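Local coordinates for Thiol:disulfide interchange protein dsbC (Haemophilus influenzae, PDB 1T3B) that probably acts in the periplasm as a homodimeric disulfide isomerase of the thioredoxin family, exchanging a redox-active disulfide with other proteins, at residues Asp69-Tyr74 with Tyr171-Gln176; Val92-Thr97 with Val118-Phe123; His99-Leu104 with Gly181-Val186; Gln135-Trp140 with Asn165-His170. All blocks are in the same frame, centred on the assembly; numbering follows the deposited sequence.

Interaction 1: Asp69-Tyr74 with Tyr171-Gln176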
# COMPACT_ATOMS: atom_id res chain seq x y z
N ASP A 69 15.59 -7.00 -14.06
CA ASP A 69 17.02 -7.30 -13.97
C ASP A 69 17.18 -8.56 -13.12
O ASP A 69 17.98 -9.44 -13.44
CB ASP A 69 17.80 -6.15 -13.32
CG ASP A 69 17.66 -4.83 -14.07
OD1 ASP A 69 17.35 -4.85 -15.28
OD2 ASP A 69 17.87 -3.77 -13.44
N LYS A 70 16.42 -8.62 -12.03
CA LYS A 70 16.44 -9.77 -11.12
C LYS A 70 16.19 -11.03 -11.94
O LYS A 70 16.98 -11.97 -11.90
CB LYS A 70 15.34 -9.59 -10.07
CG LYS A 70 15.07 -10.77 -9.16
CD LYS A 70 16.09 -10.90 -8.07
CE LYS A 70 15.52 -11.66 -6.89
NZ LYS A 70 14.21 -11.09 -6.44
N LEU A 71 15.09 -11.04 -12.69
CA LEU A 71 14.73 -12.17 -13.53
C LEU A 71 15.86 -12.49 -14.50
O LEU A 71 16.48 -13.55 -14.42
CB LEU A 71 13.44 -11.84 -14.30
CG LEU A 71 12.97 -12.82 -15.36
CD1 LEU A 71 11.45 -12.82 -15.44
CD2 LEU A 71 13.55 -12.43 -16.68
N ASN A 72 16.14 -11.57 -15.42
CA ASN A 72 17.21 -11.77 -16.37
C ASN A 72 18.43 -12.36 -15.70
O ASN A 72 19.08 -13.25 -16.24
CB ASN A 72 17.58 -10.45 -17.03
CG ASN A 72 16.67 -10.12 -18.16
OD1 ASN A 72 15.93 -10.97 -18.62
ND2 ASN A 72 16.73 -8.88 -18.65
N SER A 73 18.74 -11.89 -14.51
CA SER A 73 19.91 -12.40 -13.80
C SER A 73 19.89 -13.91 -13.59
O SER A 73 20.82 -14.47 -13.04
CB SER A 73 20.05 -11.70 -12.45
OG SER A 73 19.30 -12.39 -11.45
N TYR A 74 18.82 -14.57 -14.03
CA TYR A 74 18.67 -16.02 -13.86
C TYR A 74 18.85 -16.76 -15.17
O TYR A 74 18.77 -17.99 -15.22
CB TYR A 74 17.28 -16.34 -13.28
CG TYR A 74 17.09 -15.87 -11.86
CD1 TYR A 74 18.16 -15.85 -10.97
CD2 TYR A 74 15.84 -15.50 -11.39
CE1 TYR A 74 17.99 -15.47 -9.64
CE2 TYR A 74 15.66 -15.11 -10.06
CZ TYR A 74 16.74 -15.10 -9.19
OH TYR A 74 16.57 -14.73 -7.87
N TYR A 171 10.05 -19.51 -8.20
CA TYR A 171 8.71 -19.34 -7.69
C TYR A 171 8.53 -17.98 -7.04
O TYR A 171 7.69 -17.18 -7.42
CB TYR A 171 8.44 -20.43 -6.67
CG TYR A 171 7.03 -20.43 -6.17
CD1 TYR A 171 6.06 -21.18 -6.81
CD2 TYR A 171 6.67 -19.68 -5.06
CE1 TYR A 171 4.75 -21.20 -6.34
CE2 TYR A 171 5.37 -19.68 -4.59
CZ TYR A 171 4.41 -20.44 -5.23
OH TYR A 171 3.12 -20.45 -4.77
N GLU A 172 9.35 -17.72 -6.03
CA GLU A 172 9.31 -16.46 -5.31
C GLU A 172 9.43 -15.25 -6.23
O GLU A 172 8.79 -14.24 -5.99
CB GLU A 172 10.41 -16.47 -4.25
CG GLU A 172 10.32 -17.69 -3.35
CD GLU A 172 11.48 -17.80 -2.39
OE1 GLU A 172 12.62 -17.54 -2.82
OE2 GLU A 172 11.25 -18.17 -1.22
N LEU A 173 10.24 -15.35 -7.28
CA LEU A 173 10.38 -14.23 -8.22
C LEU A 173 9.10 -14.05 -9.01
O LEU A 173 8.79 -12.94 -9.45
CB LEU A 173 11.53 -14.47 -9.21
CG LEU A 173 11.57 -13.57 -10.46
CD1 LEU A 173 11.97 -12.16 -10.08
CD2 LEU A 173 12.54 -14.12 -11.49
N GLY A 174 8.37 -15.14 -9.20
CA GLY A 174 7.13 -15.09 -9.94
C GLY A 174 6.07 -14.34 -9.17
O GLY A 174 5.33 -13.52 -9.72
N ILE A 175 6.00 -14.62 -7.88
CA ILE A 175 5.03 -13.94 -7.04
C ILE A 175 5.30 -12.45 -7.08
O ILE A 175 4.37 -11.66 -7.25
CB ILE A 175 5.07 -14.47 -5.61
CG1 ILE A 175 4.67 -15.95 -5.62
CG2 ILE A 175 4.13 -13.68 -4.72
CD1 ILE A 175 4.54 -16.58 -4.26
N GLN A 176 6.56 -12.06 -6.95
CA GLN A 176 6.93 -10.65 -7.01
C GLN A 176 6.33 -10.03 -8.26
O GLN A 176 5.86 -8.89 -8.25
CB GLN A 176 8.44 -10.49 -7.05
CG GLN A 176 9.16 -10.83 -5.76
CD GLN A 176 10.64 -10.49 -5.83
OE1 GLN A 176 11.00 -9.37 -6.21
NE2 GLN A 176 11.50 -11.44 -5.47

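Interaction 2: Val92-Thr97 with Val118-Phe123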
# COMPACT_ATOMS: atom_id res chain seq x y z
N VAL A 92 8.70 -17.32 -19.72
CA VAL A 92 7.43 -17.92 -19.33
C VAL A 92 7.53 -18.70 -18.04
O VAL A 92 8.46 -19.49 -17.88
CB VAL A 92 6.95 -18.89 -20.42
CG1 VAL A 92 5.69 -19.60 -20.01
CG2 VAL A 92 6.76 -18.15 -21.70
N PHE A 93 6.60 -18.47 -17.11
CA PHE A 93 6.59 -19.22 -15.86
C PHE A 93 5.70 -20.40 -16.14
O PHE A 93 4.54 -20.27 -16.50
CB PHE A 93 6.06 -18.38 -14.70
CG PHE A 93 7.04 -17.37 -14.20
CD1 PHE A 93 7.17 -16.13 -14.82
CD2 PHE A 93 7.87 -17.66 -13.11
CE1 PHE A 93 8.11 -15.20 -14.36
CE2 PHE A 93 8.80 -16.74 -12.65
CZ PHE A 93 8.92 -15.51 -13.28
N MET A 94 6.25 -21.59 -15.97
CA MET A 94 5.50 -22.76 -16.33
C MET A 94 5.46 -23.85 -15.27
O MET A 94 6.31 -23.89 -14.39
CB MET A 94 6.10 -23.26 -17.64
CG MET A 94 5.62 -24.58 -18.11
SD MET A 94 7.05 -25.55 -18.56
CE MET A 94 7.52 -26.21 -17.00
N ASP A 95 4.45 -24.70 -15.36
CA ASP A 95 4.27 -25.81 -14.44
C ASP A 95 4.07 -27.05 -15.30
O ASP A 95 3.46 -26.98 -16.36
CB ASP A 95 3.04 -25.57 -13.55
CG ASP A 95 2.96 -26.56 -12.40
OD1 ASP A 95 3.01 -27.78 -12.67
OD2 ASP A 95 2.85 -26.11 -11.24
N ILE A 96 4.58 -28.19 -14.85
CA ILE A 96 4.51 -29.41 -15.65
C ILE A 96 3.18 -30.12 -15.62
O ILE A 96 2.92 -31.01 -16.44
CB ILE A 96 5.62 -30.39 -15.24
CG1 ILE A 96 5.57 -30.64 -13.73
CG2 ILE A 96 6.96 -29.83 -15.62
CD1 ILE A 96 6.59 -31.60 -13.25
N THR A 97 2.32 -29.73 -14.70
CA THR A 97 1.02 -30.35 -14.58
C THR A 97 -0.06 -29.39 -15.06
O THR A 97 -1.18 -29.43 -14.57
CB THR A 97 0.74 -30.72 -13.12
OG1 THR A 97 0.82 -29.52 -12.31
CG2 THR A 97 1.74 -31.75 -12.62
N VAL A 118 11.54 -18.55 -26.47
CA VAL A 118 10.85 -18.88 -25.23
C VAL A 118 11.84 -19.33 -24.15
O VAL A 118 12.63 -20.24 -24.37
CB VAL A 118 9.79 -19.97 -25.46
CG1 VAL A 118 9.08 -20.30 -24.16
CG2 VAL A 118 8.79 -19.50 -26.50
N ARG A 119 11.81 -18.68 -23.00
CA ARG A 119 12.72 -19.01 -21.90
C ARG A 119 11.90 -19.40 -20.67
O ARG A 119 11.17 -18.59 -20.12
CB ARG A 119 13.60 -17.80 -21.58
CG ARG A 119 14.01 -16.99 -22.80
CD ARG A 119 15.13 -16.01 -22.49
NE ARG A 119 14.80 -15.15 -21.36
CZ ARG A 119 15.58 -14.19 -20.89
NH1 ARG A 119 16.76 -13.95 -21.45
NH2 ARG A 119 15.18 -13.46 -19.86
N TYR A 120 12.03 -20.65 -20.23
CA TYR A 120 11.26 -21.11 -19.09
C TYR A 120 11.91 -20.96 -17.73
O TYR A 120 13.09 -21.23 -17.54
CB TYR A 120 10.87 -22.58 -19.22
CG TYR A 120 9.94 -22.94 -20.35
CD1 TYR A 120 8.66 -22.41 -20.45
CD2 TYR A 120 10.34 -23.86 -21.31
CE1 TYR A 120 7.79 -22.80 -21.48
CE2 TYR A 120 9.49 -24.25 -22.33
CZ TYR A 120 8.23 -23.72 -22.41
OH TYR A 120 7.44 -24.12 -23.46
N LEU A 121 11.07 -20.56 -16.79
CA LEU A 121 11.40 -20.41 -15.39
C LEU A 121 10.36 -21.34 -14.78
O LEU A 121 9.31 -21.56 -15.37
CB LEU A 121 11.16 -18.98 -14.93
CG LEU A 121 12.31 -18.04 -15.23
CD1 LEU A 121 11.97 -16.64 -14.81
CD2 LEU A 121 13.53 -18.52 -14.48
N ALA A 122 10.64 -21.90 -13.61
CA ALA A 122 9.69 -22.80 -13.01
C ALA A 122 8.72 -22.09 -12.09
O ALA A 122 9.04 -21.09 -11.46
CB ALA A 122 10.42 -23.89 -12.23
N PHE A 123 7.51 -22.63 -12.03
CA PHE A 123 6.53 -22.07 -11.15
C PHE A 123 5.64 -23.16 -10.60
O PHE A 123 4.52 -23.34 -11.07
CB PHE A 123 5.67 -21.03 -11.87
CG PHE A 123 4.85 -20.19 -10.94
CD1 PHE A 123 5.41 -19.11 -10.27
CD2 PHE A 123 3.53 -20.53 -10.67
CE1 PHE A 123 4.67 -18.38 -9.35
CE2 PHE A 123 2.78 -19.81 -9.74
CZ PHE A 123 3.36 -18.74 -9.08

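Interaction 3: His99-Leu104 with Gly181-Val186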
# COMPACT_ATOMS: atom_id res chain seq x y z
N HIS A 99 -2.19 -28.01 -18.33
CA HIS A 99 -2.63 -28.20 -19.72
C HIS A 99 -2.20 -27.13 -20.72
O HIS A 99 -1.76 -27.46 -21.83
CB HIS A 99 -4.15 -28.34 -19.78
CG HIS A 99 -4.69 -28.44 -21.18
ND1 HIS A 99 -5.53 -27.49 -21.72
CD2 HIS A 99 -4.52 -29.38 -22.14
CE1 HIS A 99 -5.85 -27.84 -22.95
NE2 HIS A 99 -5.26 -28.98 -23.23
N TYR A 100 -2.34 -25.87 -20.35
CA TYR A 100 -1.98 -24.77 -21.23
C TYR A 100 -0.48 -24.54 -21.31
O TYR A 100 0.02 -24.06 -22.33
CB TYR A 100 -2.72 -23.49 -20.81
CG TYR A 100 -4.16 -23.44 -21.31
CD1 TYR A 100 -4.44 -23.26 -22.66
CD2 TYR A 100 -5.23 -23.61 -20.43
CE1 TYR A 100 -5.75 -23.25 -23.13
CE2 TYR A 100 -6.55 -23.61 -20.89
CZ TYR A 100 -6.79 -23.43 -22.24
OH TYR A 100 -8.08 -23.43 -22.70
N CYS A 101 0.23 -24.86 -20.25
CA CYS A 101 1.68 -24.72 -20.28
C CYS A 101 2.07 -25.79 -21.28
O CYS A 101 2.93 -25.59 -22.14
CB CYS A 101 2.29 -25.04 -18.92
SG CYS A 101 1.58 -24.08 -17.56
N HIS A 102 1.42 -26.94 -21.17
CA HIS A 102 1.71 -28.02 -22.07
C HIS A 102 1.50 -27.59 -23.50
O HIS A 102 2.40 -27.67 -24.33
CB HIS A 102 0.83 -29.23 -21.76
CG HIS A 102 0.94 -30.32 -22.77
ND1 HIS A 102 2.06 -31.12 -22.88
CD2 HIS A 102 0.11 -30.69 -23.77
CE1 HIS A 102 1.91 -31.95 -23.89
NE2 HIS A 102 0.73 -31.71 -24.45
N LEU A 103 0.28 -27.11 -23.78
CA LEU A 103 -0.10 -26.66 -25.12
C LEU A 103 0.89 -25.63 -25.65
O LEU A 103 1.35 -25.74 -26.78
CB LEU A 103 -1.50 -26.04 -25.07
CG LEU A 103 -2.14 -25.67 -26.41
CD1 LEU A 103 -2.32 -26.93 -27.23
CD2 LEU A 103 -3.47 -24.96 -26.19
N LEU A 104 1.21 -24.64 -24.83
CA LEU A 104 2.17 -23.62 -25.23
C LEU A 104 3.47 -24.30 -25.67
O LEU A 104 4.09 -23.91 -26.65
CB LEU A 104 2.41 -22.66 -24.06
CG LEU A 104 3.71 -21.93 -23.71
CD1 LEU A 104 4.52 -21.54 -24.93
CD2 LEU A 104 3.33 -20.69 -22.92
N GLY A 181 -1.00 -17.91 -11.84
CA GLY A 181 -1.37 -19.11 -12.55
C GLY A 181 -0.39 -19.32 -13.68
O GLY A 181 0.50 -18.49 -13.88
N THR A 182 -0.54 -20.41 -14.42
CA THR A 182 0.38 -20.68 -15.52
C THR A 182 -0.33 -21.17 -16.76
O THR A 182 -1.38 -21.79 -16.69
CB THR A 182 1.46 -21.71 -15.08
OG1 THR A 182 0.82 -22.87 -14.54
CG2 THR A 182 2.37 -21.11 -14.02
N PRO A 183 0.25 -20.90 -17.93
CA PRO A 183 1.51 -20.18 -18.11
C PRO A 183 1.35 -18.68 -17.92
O PRO A 183 0.24 -18.15 -17.93
CB PRO A 183 1.89 -20.52 -19.54
CG PRO A 183 0.57 -20.60 -20.20
CD PRO A 183 -0.25 -21.39 -19.23
N SER A 184 2.47 -18.00 -17.73
CA SER A 184 2.46 -16.55 -17.57
C SER A 184 3.71 -16.05 -18.27
O SER A 184 4.82 -16.36 -17.86
CB SER A 184 2.49 -16.17 -16.09
OG SER A 184 1.30 -16.58 -15.43
N ILE A 185 3.51 -15.28 -19.34
CA ILE A 185 4.58 -14.72 -20.16
C ILE A 185 5.04 -13.34 -19.69
O ILE A 185 4.25 -12.40 -19.64
CB ILE A 185 4.12 -14.54 -21.62
CG1 ILE A 185 3.70 -15.87 -22.24
CG2 ILE A 185 5.21 -13.89 -22.40
CD1 ILE A 185 2.25 -16.23 -22.07
N VAL A 186 6.31 -13.21 -19.36
CA VAL A 186 6.84 -11.92 -18.92
C VAL A 186 7.62 -11.33 -20.08
O VAL A 186 8.58 -11.91 -20.56
CB VAL A 186 7.78 -12.06 -17.72
CG1 VAL A 186 8.39 -10.71 -17.39
CG2 VAL A 186 7.02 -12.60 -16.54

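Interaction 4: Gln135-Trp140 with Asn165-His170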
# COMPACT_ATOMS: atom_id res chain seq x y z
N GLN A 135 10.13 -32.99 -8.97
CA GLN A 135 10.46 -33.41 -10.33
C GLN A 135 10.97 -32.23 -11.14
O GLN A 135 11.88 -32.37 -11.96
CB GLN A 135 9.23 -34.00 -11.01
CG GLN A 135 8.59 -35.10 -10.20
CD GLN A 135 7.35 -35.61 -10.85
OE1 GLN A 135 6.44 -34.85 -11.16
NE2 GLN A 135 7.29 -36.92 -11.07
N MET A 136 10.39 -31.06 -10.90
CA MET A 136 10.81 -29.88 -11.62
C MET A 136 12.18 -29.41 -11.20
O MET A 136 12.90 -28.82 -11.99
CB MET A 136 9.79 -28.76 -11.44
CG MET A 136 8.56 -28.96 -12.31
SD MET A 136 7.36 -27.66 -12.19
CE MET A 136 6.27 -28.40 -11.06
N GLU A 137 12.54 -29.67 -9.95
CA GLU A 137 13.86 -29.28 -9.49
C GLU A 137 14.83 -30.15 -10.29
O GLU A 137 15.82 -29.68 -10.84
CB GLU A 137 14.01 -29.57 -8.00
CG GLU A 137 14.41 -28.36 -7.19
CD GLU A 137 15.79 -27.87 -7.51
OE1 GLU A 137 16.70 -28.71 -7.56
OE2 GLU A 137 15.99 -26.65 -7.68
N ALA A 138 14.50 -31.44 -10.36
CA ALA A 138 15.32 -32.38 -11.09
C ALA A 138 15.47 -31.89 -12.51
O ALA A 138 16.58 -31.79 -13.03
CB ALA A 138 14.67 -33.74 -11.07
N ILE A 139 14.35 -31.57 -13.15
CA ILE A 139 14.38 -31.12 -14.53
C ILE A 139 15.19 -29.87 -14.78
O ILE A 139 15.95 -29.81 -15.73
CB ILE A 139 12.95 -30.85 -15.07
CG1 ILE A 139 12.14 -32.14 -15.08
CG2 ILE A 139 13.02 -30.28 -16.46
CD1 ILE A 139 10.68 -31.93 -15.40
N TRP A 140 15.03 -28.87 -13.92
CA TRP A 140 15.72 -27.60 -14.07
C TRP A 140 17.21 -27.61 -13.80
O TRP A 140 17.94 -26.72 -14.24
CB TRP A 140 15.04 -26.54 -13.20
CG TRP A 140 14.21 -25.57 -13.98
CD1 TRP A 140 14.59 -24.33 -14.43
CD2 TRP A 140 12.89 -25.80 -14.49
NE1 TRP A 140 13.59 -23.78 -15.19
CE2 TRP A 140 12.54 -24.67 -15.25
CE3 TRP A 140 11.99 -26.86 -14.39
CZ2 TRP A 140 11.32 -24.56 -15.90
CZ3 TRP A 140 10.78 -26.76 -15.03
CH2 TRP A 140 10.45 -25.62 -15.78
N ASN A 165 14.66 -25.85 -4.73
CA ASN A 165 15.67 -24.86 -4.43
C ASN A 165 15.69 -23.78 -5.49
O ASN A 165 15.40 -22.62 -5.22
CB ASN A 165 17.04 -25.52 -4.34
CG ASN A 165 18.17 -24.52 -4.08
OD1 ASN A 165 19.35 -24.88 -4.08
ND2 ASN A 165 17.80 -23.26 -3.86
N ILE A 166 16.06 -24.16 -6.71
CA ILE A 166 16.11 -23.20 -7.81
C ILE A 166 14.69 -22.94 -8.26
O ILE A 166 14.35 -21.84 -8.70
CB ILE A 166 16.93 -23.74 -9.00
CG1 ILE A 166 18.40 -23.84 -8.61
CG2 ILE A 166 16.78 -22.84 -10.21
CD1 ILE A 166 19.29 -24.38 -9.71
N VAL A 167 13.86 -23.97 -8.17
CA VAL A 167 12.47 -23.83 -8.56
C VAL A 167 11.84 -22.89 -7.55
O VAL A 167 10.94 -22.11 -7.87
CB VAL A 167 11.74 -25.19 -8.58
CG1 VAL A 167 12.09 -25.95 -9.84
CG2 VAL A 167 12.13 -26.00 -7.36
N LYS A 168 12.34 -22.96 -6.32
CA LYS A 168 11.86 -22.10 -5.25
C LYS A 168 12.22 -20.66 -5.57
O LYS A 168 11.37 -19.77 -5.48
CB LYS A 168 12.47 -22.54 -3.93
CG LYS A 168 11.85 -21.92 -2.69
CD LYS A 168 12.39 -22.59 -1.43
CE LYS A 168 11.97 -21.83 -0.19
NZ LYS A 168 12.41 -20.40 -0.25
N LYS A 169 13.46 -20.43 -5.95
CA LYS A 169 13.89 -19.08 -6.28
C LYS A 169 13.07 -18.54 -7.46
O LYS A 169 12.71 -17.37 -7.49
CB LYS A 169 15.38 -19.04 -6.60
CG LYS A 169 15.91 -17.66 -6.98
CD LYS A 169 17.43 -17.62 -6.99
CE LYS A 169 18.02 -18.56 -8.04
NZ LYS A 169 19.51 -18.63 -7.93
N HIS A 170 12.76 -19.41 -8.41
CA HIS A 170 11.97 -19.01 -9.57
C HIS A 170 10.54 -18.72 -9.14
O HIS A 170 9.89 -17.81 -9.65
CB HIS A 170 11.95 -20.12 -10.63
CG HIS A 170 13.27 -20.31 -11.32
ND1 HIS A 170 13.49 -21.32 -12.23
CD2 HIS A 170 14.42 -19.60 -11.26
CE1 HIS A 170 14.72 -21.22 -12.70
NE2 HIS A 170 15.31 -20.19 -12.12

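Interaction 1: Asp69-Tyr74 with Tyr171-Gln176
Leu173 of helix 166-177 reaches across to Lys70, Leu71 and Tyr74 at the C-terminal end of helix 63-72, packing the two helices together beside the sheet of the thioredoxin fold. The apolar part of the contact is a fork: the two methyls of the one leucine serve different partners. CD1 of Leu173 lies 3.5 Å from CG of Lys70, the two side chains overlapping in antiparallel fashion. The other branch, CD2, is shared. It sits 3.6 Å from CA of Leu71 and 3.7 Å from CB of the same residue, so it rests on the backbone end of that side chain, which it crosses at about a right angle. It also meets the Tyr74 ring at its edge, near the ring plane, with CE2 of Tyr74 3.6 Å from CD2 of Leu173. Leu173 is set for this by its first torsion, which puts CG trans to the backbone N (chi1 164°) and extends the fork toward the other helix. Leu71 is buried as well, and its side chain continues to Phe177 and to Leu121 of strand 116-122, which ties the helix end to the central sheet.

The polar part lies toward the surface, where the lysine chain bends at chi2 and chi4 and brings its ammonium group close to the end of Gln176, the two side chains crossing nearly perpendicularly. Tyr74, just past the helix end, folds back over its last turn: the carbonyl O of Lys70 stands over the centre of the Tyr74 ring, 3.7 Å above its plane.

Interaction 2: Val92-Thr97 with Val118-Phe123
The central parallel strand pair of the thioredoxin-like domain is made here, with Val92 to Met94 of strand 88-94 running beside Tyr120 to Ala122 of strand 116-122. Four backbone hydrogen bonds alternate across it: Val92 N to Arg119 O (2.8 Å), Leu121 N to Val92 O (3.0 Å), Met94 N to Leu121 O (3.1 Å) and Phe123 N to Met94 O (2.9 Å). The last is the most bent, 139° at the hydrogen, where the strands give way to loop.

Val92 and Tyr120 share one face of the sheet, from which their side chains run parallel. The tyrosine ring is sandwiched: Met94 SD stands over one face, 4.1 Å from the ring centroid in a Met-aromatic contact, and Val118 CG1 covers the opposite face. Bends at chi2 and chi3 curl the methionine chain over the ring. On the other sheet face, Leu121 CB makes a CH-pi contact over the Phe93 ring, while Leu121 CD1 lies 3.6 Å from Phe93 CZ.

Beyond the strand, Asp95 OD1 accepts from both N and OG1 of Thr97. This Asx turn leads from the strand toward Cys98 and Cys101, the beta-strand to CxxC-helix connection typical of the thioredoxin fold.

Interaction 3: His99-Leu104 with Gly181-Val186
Tyr100 and Cys101, in the first turn of helix 99-105, meet the loop before strand 184-186, where a cis peptide bond joins Thr182 to Pro183 and the CA atoms of Cys101 and Pro183 come within 5.0 Å. The proline ring is wedged against the helix along three of its atoms. CD of Pro183 faces Tyr100 CB at 3.6 Å, close to the backbone of the helix, whereas the tyrosine ring turns off from the loop. CB of Pro183 meets CD2 of Leu104 at 3.7 Å, the leucine and the ring overlapping head to tail, and CG of the proline adds to the same patch.

Between these two side chains along the helix comes the sulfur of Cys101. With SG trans to its own carbonyl carbon (chi1 -54°), it is directed to the junction of Thr182 and Pro183, in van der Waals contact with Thr182 OG1 at 3.3 Å and Pro183 N at 3.5 Å. The same sulfur is bonded to Cys98 in the redox-active disulfide, so loop and proline pack directly on the Cys101 half of that bond. Thr182 also touches Cys98, which places its side chain alongside both cysteines.

Behind the proline, Ser184 OG donates to Gly181 O over 2.6 Å, closing the loop where it enters the sheet. A cis-proline apposed to a CxxC disulfide at a helix start is the hallmark of the thioredoxin-family active site.

Interaction 4: Gln135-Trp140 with Asn165-His170
Glu137 reaches the start of helix 166-177 through an unusual first torsion (chi1 -124°) followed by a bend at chi2, which swing its carboxylate from the flank of helix 131-141 across to the backbone of Asn165, Ile166 and Val167. Its OE2 is gripped there by the amide N of Ile166, a hydrogen bond of 2.7 Å that meets the oxygen on its anti side, somewhat out of the carboxylate plane. Two weak bonds reach the same oxygen, Asn165 N to Glu137 OE2 (3.3 Å) and Val167 N to Glu137 OE2 (3.5 Å). Asn165 stands at the N-cap position without a capping bond from its own side chain, and the carboxylate of Glu137 in effect supplies an acceptor from another helix. A negative group beside a helix N-terminus would probably be stabilised by the helix dipole.

Val167 packs beside this polar link. Its CG2 presses closely on Glu137 CG, while CG1 lies 3.7 Å from the carbonyl O of Met136 and also faces that residue's CB.

One turn further along each helix, Trp140 and His170 meet. CD1 of Trp140 approaches the edge of the imidazole, near its plane, 3.6 Å from His170 CE1, and the indole five-membered ring is turned 77° to the imidazole.

The two helix segments are nearly perpendicular, crossing at 98° with their axes 9.6 Å apart. Strand 116-122 lies next to both: Trp140 and Val167 touch Ala122, and His170 ND1 is hydrogen-bonded to the backbone N of that alanine.

In the fold
Interactions 2, 3 and 4 are built from segments of the thioredoxin-like domain; interaction 1 packs helix 63-72 against helix 166-177. Interaction 2 forms the middle of the mixed sheet, whose strand 88-94 also pairs with strand 184-186 of interaction 3; their centres are about 7 Å apart, and Met94 touches Cys101, bringing the sheet core up to the disulfide. Interactions 1 and 4 share helix 166-177, with centres about 13 Å apart. Along the chain, interactions 2 and 4 follow in series inside the loop closed by interaction 1, while interaction 3 crosses both 1 and 2. Distant parts of the sequence are thereby interlocked around the sheet against which the CxxC helix packs.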